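Local coordinates for protein phospho-2-dehydro-3-deoxyheptonate aldolase (Francisella tularensis, PDB 3TQK) that probably catalyses the condensation of phosphoenolpyruvate with D-erythrose 4-phosphate to give 3-deoxy-D-arabino-heptulosonate 7-phosphate, the first step of chorismate biosynthesis, at residues Ser235-Ser240 with Asn268-His273; Ile262-Gly267 with Phe294-Glu299. All coordinates share one frame; numbering follows the deposited sequence.

How the interactions relate
Both interactions lie in the last part of a closed eight-stranded parallel barrel. From the N terminus, the loop 235-240 follows strand 226-230 and leads into helix 241-253. Strand 260-263 comes next, and 262-267 runs directly into 268-273. Helix 276-289 then leads to strand 293-299. Interaction 1 closes a loop of 27 residues and interaction 2 one of 26. Their segments alternate, so the two loops cross. Helix 266-269 is common to both. Interaction 1 ties together the loops after two successive strands, while interaction 2 pairs neighbouring strands and forms part of the manganese site. Phe-239 CB touches Ile-262 CG2 at 3.7 Å, joining the two contacts.

Interaction 1 of 2, residues Ser235-Ser240 with Asn268-His273; sequences SGPNFS and NSQKDH
Pro-237, Asn-238 and Phe-239 gather round the side chain of Asn-268 where two loops of the (beta/alpha)8 barrel meet. Residues 235-240 follow strand 226-230, and residues 268-273 follow strand 260-263. Among polar groups, the end of the Asn-268 amide comes within 2.8 Å of Asn-238 N; which amide atom faces it is doubtful. The Asn-238 side chain crosses that of Asn-268 at about a right angle. Asn-238 OD1 accepts a hydrogen bond from Gly-232 N.

The rest is van der Waals packing. Pro-237 CA and CB border the amide end of Asn-268, and CB lies more loosely, 4.0 Å from Asn-268 O. Phe-239 turns a ring edge to Asn-268, the ring and amide planes standing 85° apart. Its chi1 of 62° sets the CD1 edge beside the Asn-268 side chain. The Phe-239 side chain also touches Ile-262, through its CB, and Val-279 of helix 276-289.

Beyond Asn-268 the chain reverses in a type I' turn from Ser-269 to Asp-272. Gln-270 and Lys-271, both with positive phi, form its corner. Asp-272 N bonds Ser-269 O at 3.2 Å. Farther along, Pro-237 CG comes within 4.4 Å of Gln-270 CD.

Interaction 2 of 2, residues Ile262-Gly267 with Phe294-Glu299; sequences IDCSHG and FGVMIE. With MN (manganese (II) ion), chain B.
Ile-262 and Asp-263 pair in parallel with Val-296 and Met-297, the touching parts of the two segments running 18° apart. Ile-262 N bonds Gly-295 O at 2.9 Å. Met-297 N returns a bond to Ile-262 O at 3.0 Å. Cys-264 N bonds Met-297 O at 2.9 Å, so Met-297 is bonded on both sides of Asp-263.

Ile-262 and Val-296 share one face of the sheet and pack on Ile-283 of helix 276-289. Asp-263 and Met-297, a selenomethionine, lie on the other face, where Met-297 CB packs against Asp-263 OD1.

Side-chain and backbone bonds from Asp-263 and Ser-265 position the two manganese ligands, His-266 and Glu-299. Asp-263 OD1 takes Ser-265 N at 2.8 Å, making an Asx turn. Asp-263 OD2 takes His-266 ND1 at 2.7 Å on its syn side and also meets Lys-183 in a salt bridge. The ring is thereby held with NE2 toward the metal, 2.2 Å from manganese. Glu-299 OE2 binds the same ion at 2.0 Å. The carboxylate and ring planes are 51° apart, with OE1 over one ring face. OE1 accepts from Ser-265 OG at 2.6 Å, on the anti side. With chi1 -162°, Ser-265 OG points away from its own N and reaches the Glu-299 carboxylate. Water 1 also donates to OE1 and accepts from His-266 N, linking the two ligands.

Cys-58 and Asp-322 complete the protein ligands of this manganese site, placed at the C-terminal ends of the parallel barrel strands, the usual active-site end of a TIM barrel.

Interaction 1 of 2, residues Ser235-Ser240 with Asn268-His273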
loop_
_atom_site.group_PDB
_atom_site.type_symbol
_atom_site.label_atom_id
_atom_site.label_comp_id
_atom_site.label_asym_id
_atom_site.label_seq_id
_atom_site.Cartn_x
_atom_site.Cartn_y
_atom_site.Cartn_z
ATOM N N SER A 235 -8.121 16.300 -7.767
ATOM C CA SER A 235 -8.787 17.518 -7.254
ATOM C C SER A 235 -8.187 18.823 -7.786
ATOM O O SER A 235 -8.785 19.892 -7.645
ATOM C CB SER A 235 -8.647 17.577 -5.724
ATOM O OG SER A 235 -9.488 16.667 -5.066
ATOM N N GLY A 236 -6.974 18.743 -8.329
ATOM C CA GLY A 236 -6.227 19.914 -8.777
ATOM C C GLY A 236 -5.133 20.288 -7.786
ATOM O O GLY A 236 -5.047 19.712 -6.705
ATOM N N PRO A 237 -4.297 21.272 -8.146
ATOM C CA PRO A 237 -3.183 21.671 -7.280
ATOM C C PRO A 237 -3.635 22.150 -5.890
ATOM O O PRO A 237 -4.653 22.829 -5.773
ATOM C CB PRO A 237 -2.511 22.815 -8.066
ATOM C CG PRO A 237 -2.986 22.648 -9.490
ATOM C CD PRO A 237 -4.371 22.085 -9.379
ATOM N N ASN A 238 -2.885 21.773 -4.857
ATOM C CA ASN A 238 -3.214 22.139 -3.480
ATOM C C ASN A 238 -2.079 22.873 -2.760
ATOM O O ASN A 238 -1.817 22.624 -1.587
ATOM C CB ASN A 238 -3.682 20.903 -2.678
ATOM C CG ASN A 238 -2.665 19.753 -2.675
ATOM O OD1 ASN A 238 -1.486 19.928 -3.003
ATOM N ND2 ASN A 238 -3.130 18.566 -2.289
ATOM N N PHE A 239 -1.426 23.788 -3.473
ATOM C CA PHE A 239 -0.318 24.572 -2.929
ATOM C C PHE A 239 -0.768 25.913 -2.357
ATOM O O PHE A 239 -0.014 26.535 -1.614
ATOM C CB PHE A 239 0.772 24.798 -3.991
ATOM C CG PHE A 239 0.313 25.586 -5.193
ATOM C CD1 PHE A 239 -0.022 24.943 -6.374
ATOM C CD2 PHE A 239 0.223 26.968 -5.142
ATOM C CE1 PHE A 239 -0.446 25.660 -7.483
ATOM C CE2 PHE A 239 -0.207 27.695 -6.241
ATOM C CZ PHE A 239 -0.542 27.037 -7.415
ATOM N N SER A 240 -1.983 26.356 -2.696
ATOM C CA SER A 240 -2.474 27.675 -2.283
ATOM C C SER A 240 -2.696 27.810 -0.782
ATOM O O SER A 240 -2.818 26.826 -0.066
ATOM C CB SER A 240 -3.791 28.018 -2.993
ATOM O OG SER A 240 -4.885 27.324 -2.412
ATOM N N ASN A 268 1.220 19.326 -8.490
ATOM C CA ASN A 268 1.111 20.784 -8.318
ATOM C C ASN A 268 1.624 21.576 -9.527
ATOM O O ASN A 268 1.055 22.610 -9.883
ATOM C CB ASN A 268 1.800 21.242 -7.022
ATOM C CG ASN A 268 0.912 21.088 -5.800
ATOM O OD1 ASN A 268 1.388 20.855 -4.687
ATOM N ND2 ASN A 268 -0.379 21.225 -6.002
ATOM N N SER A 269 2.694 21.091 -10.151
ATOM C CA SER A 269 3.172 21.671 -11.408
ATOM C C SER A 269 2.424 21.063 -12.594
ATOM O O SER A 269 2.589 21.506 -13.736
ATOM C CB SER A 269 4.683 21.461 -11.571
ATOM O OG SER A 269 5.006 20.122 -11.904
ATOM N N GLN A 270 1.596 20.058 -12.306
ATOM C CA GLN A 270 0.893 19.255 -13.315
ATOM C C GLN A 270 1.887 18.614 -14.290
ATOM O O GLN A 270 1.649 18.545 -15.490
ATOM C CB GLN A 270 -0.183 20.095 -14.028
ATOM C CG GLN A 270 -1.326 20.510 -13.093
ATOM C CD GLN A 270 -2.215 21.604 -13.664
ATOM O OE1 GLN A 270 -1.744 22.690 -14.026
ATOM N NE2 GLN A 270 -3.513 21.331 -13.723
ATOM N N LYS A 271 3.015 18.155 -13.748
ATOM C CA LYS A 271 4.062 17.470 -14.522
ATOM C C LYS A 271 4.903 18.416 -15.421
ATOM O O LYS A 271 5.847 17.972 -16.092
ATOM C CB LYS A 271 3.453 16.326 -15.364
ATOM C CG LYS A 271 4.082 14.950 -15.120
ATOM C CD LYS A 271 3.272 14.121 -14.098
ATOM C CE LYS A 271 4.024 12.870 -13.610
ATOM N NZ LYS A 271 4.705 13.089 -12.289
ATOM N N ASP A 272 4.566 19.706 -15.427
ATOM C CA ASP A 272 5.285 20.703 -16.220
ATOM C C ASP A 272 6.444 21.229 -15.366
ATOM O O ASP A 272 6.216 21.926 -14.384
ATOM C CB ASP A 272 4.326 21.836 -16.620
ATOM C CG ASP A 272 4.873 22.720 -17.729
ATOM O OD1 ASP A 272 6.081 22.649 -18.022
ATOM O OD2 ASP A 272 4.083 23.494 -18.312
ATOM N N HIS A 273 7.678 20.887 -15.725
ATOM C CA HIS A 273 8.853 21.330 -14.958
ATOM C C HIS A 273 9.049 22.861 -14.921
ATOM O O HIS A 273 9.599 23.400 -13.952
ATOM C CB HIS A 273 10.134 20.621 -15.440
ATOM C CG HIS A 273 10.565 20.991 -16.829
ATOM N ND1 HIS A 273 9.920 20.536 -17.959
ATOM C CD2 HIS A 273 11.597 21.752 -17.268
ATOM C CE1 HIS A 273 10.526 21.010 -19.032
ATOM N NE2 HIS A 273 11.547 21.752 -18.641
#

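Interaction 2 of 2, residues Ile262-Gly267 with Phe294-Glu299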
loop_
_atom_site.group_PDB
_atom_site.type_symbol
_atom_site.label_atom_id
_atom_site.label_comp_id
_atom_site.label_asym_id
_atom_site.label_seq_id
_atom_site.Cartn_x
_atom_site.Cartn_y
_atom_site.Cartn_z
ATOM N N ILE A 262 5.297 21.408 0.894
ATOM C CA ILE A 262 4.635 21.457 -0.408
ATOM C C ILE A 262 5.557 21.003 -1.550
ATOM O O ILE A 262 6.649 21.519 -1.731
ATOM C CB ILE A 262 4.074 22.864 -0.707
ATOM C CG1 ILE A 262 3.245 23.367 0.481
ATOM C CG2 ILE A 262 3.218 22.840 -1.981
ATOM C CD1 ILE A 262 2.624 24.720 0.293
ATOM N N ASP A 263 5.098 20.030 -2.320
ATOM C CA ASP A 263 5.808 19.576 -3.515
ATOM C C ASP A 263 5.540 20.585 -4.615
ATOM O O ASP A 263 4.388 20.805 -4.958
ATOM C CB ASP A 263 5.290 18.195 -3.925
ATOM C CG ASP A 263 6.178 17.500 -4.968
ATOM O OD1 ASP A 263 6.977 18.183 -5.646
ATOM O OD2 ASP A 263 6.062 16.256 -5.110
ATOM N N CYS A 264 6.579 21.222 -5.156
ATOM C CA CYS A 264 6.387 22.127 -6.291
ATOM C C CYS A 264 6.135 21.378 -7.608
ATOM O O CYS A 264 5.708 21.990 -8.593
ATOM C CB CYS A 264 7.600 23.037 -6.491
ATOM S SG CYS A 264 8.012 24.029 -5.069
ATOM N N SER A 265 6.418 20.077 -7.622
ATOM C CA SER A 265 6.369 19.269 -8.837
ATOM C C SER A 265 5.144 18.341 -8.849
ATOM O O SER A 265 4.161 18.589 -8.152
ATOM C CB SER A 265 7.668 18.455 -8.948
ATOM O OG SER A 265 7.870 17.986 -10.263
ATOM N N HIS A 266 5.223 17.279 -9.650
ATOM C CA HIS A 266 4.145 16.285 -9.797
ATOM C C HIS A 266 2.775 16.938 -9.995
ATOM O O HIS A 266 2.606 17.728 -10.921
ATOM C CB HIS A 266 4.186 15.283 -8.637
ATOM C CG HIS A 266 5.519 14.621 -8.490
ATOM N ND1 HIS A 266 6.414 14.965 -7.500
ATOM C CD2 HIS A 266 6.137 13.687 -9.252
ATOM C CE1 HIS A 266 7.514 14.244 -7.638
ATOM N NE2 HIS A 266 7.375 13.470 -8.701
ATOM N N GLY A 267 1.810 16.631 -9.135
ATOM C CA GLY A 267 0.456 17.157 -9.311
ATOM C C GLY A 267 0.320 18.668 -9.217
ATOM O O GLY A 267 -0.606 19.246 -9.798
ATOM N N PHE A 294 6.757 24.713 6.210
ATOM C CA PHE A 294 8.154 24.557 6.635
ATOM C C PHE A 294 9.095 24.128 5.530
ATOM O O PHE A 294 10.313 24.290 5.669
ATOM C CB PHE A 294 8.285 23.554 7.785
ATOM C CG PHE A 294 8.305 22.106 7.351
ATOM C CD1 PHE A 294 9.489 21.495 6.959
ATOM C CD2 PHE A 294 7.141 21.345 7.374
ATOM C CE1 PHE A 294 9.515 20.172 6.581
ATOM C CE2 PHE A 294 7.155 20.008 6.993
ATOM C CZ PHE A 294 8.351 19.424 6.592
ATOM N N GLY A 295 8.555 23.556 4.454
ATOM C CA GLY A 295 9.393 22.913 3.438
ATOM C C GLY A 295 8.766 22.825 2.058
ATOM O O GLY A 295 7.551 22.974 1.899
ATOM N N VAL A 296 9.626 22.616 1.059
ATOM C CA VAL A 296 9.199 22.364 -0.306
ATOM C C VAL A 296 10.003 21.214 -0.907
ATOM O O VAL A 296 11.051 20.828 -0.373
ATOM C CB VAL A 296 9.333 23.624 -1.183
ATOM C CG1 VAL A 296 8.441 24.734 -0.647
ATOM C CG2 VAL A 296 10.796 24.093 -1.263
HETATM N N MSE A 297 9.483 20.646 -1.993
HETATM C CA MSE A 297 10.231 19.687 -2.809
HETATM C C MSE A 297 10.381 20.257 -4.200
HETATM O O MSE A 297 9.441 20.830 -4.736
HETATM C CB MSE A 297 9.508 18.353 -2.919
HETATM C CG MSE A 297 8.890 17.850 -1.626
HETATM SE SE MSE A 297 8.406 15.959 -1.767
HETATM C CE MSE A 297 10.192 15.222 -2.109
ATOM N N ILE A 298 11.568 20.097 -4.775
ATOM C CA ILE A 298 11.850 20.531 -6.132
ATOM C C ILE A 298 12.482 19.367 -6.875
ATOM O O ILE A 298 13.355 18.690 -6.334
ATOM C CB ILE A 298 12.864 21.675 -6.140
ATOM C CG1 ILE A 298 12.321 22.888 -5.394
ATOM C CG2 ILE A 298 13.257 22.037 -7.579
ATOM C CD1 ILE A 298 13.387 23.914 -5.100
ATOM N N GLU A 299 12.035 19.123 -8.104
ATOM C CA GLU A 299 12.639 18.094 -8.951
ATOM C C GLU A 299 13.631 18.775 -9.885
ATOM O O GLU A 299 13.256 19.598 -10.716
ATOM C CB GLU A 299 11.574 17.274 -9.706
ATOM C CG GLU A 299 10.952 16.162 -8.838
ATOM C CD GLU A 299 9.989 15.237 -9.589
ATOM O OE1 GLU A 299 9.138 15.723 -10.371
ATOM O OE2 GLU A 299 10.073 14.008 -9.366
HETATM MN MN MN B . 8.941 12.409 -9.901
HETATM O O HOH W 1 6.580 15.595 -11.710
#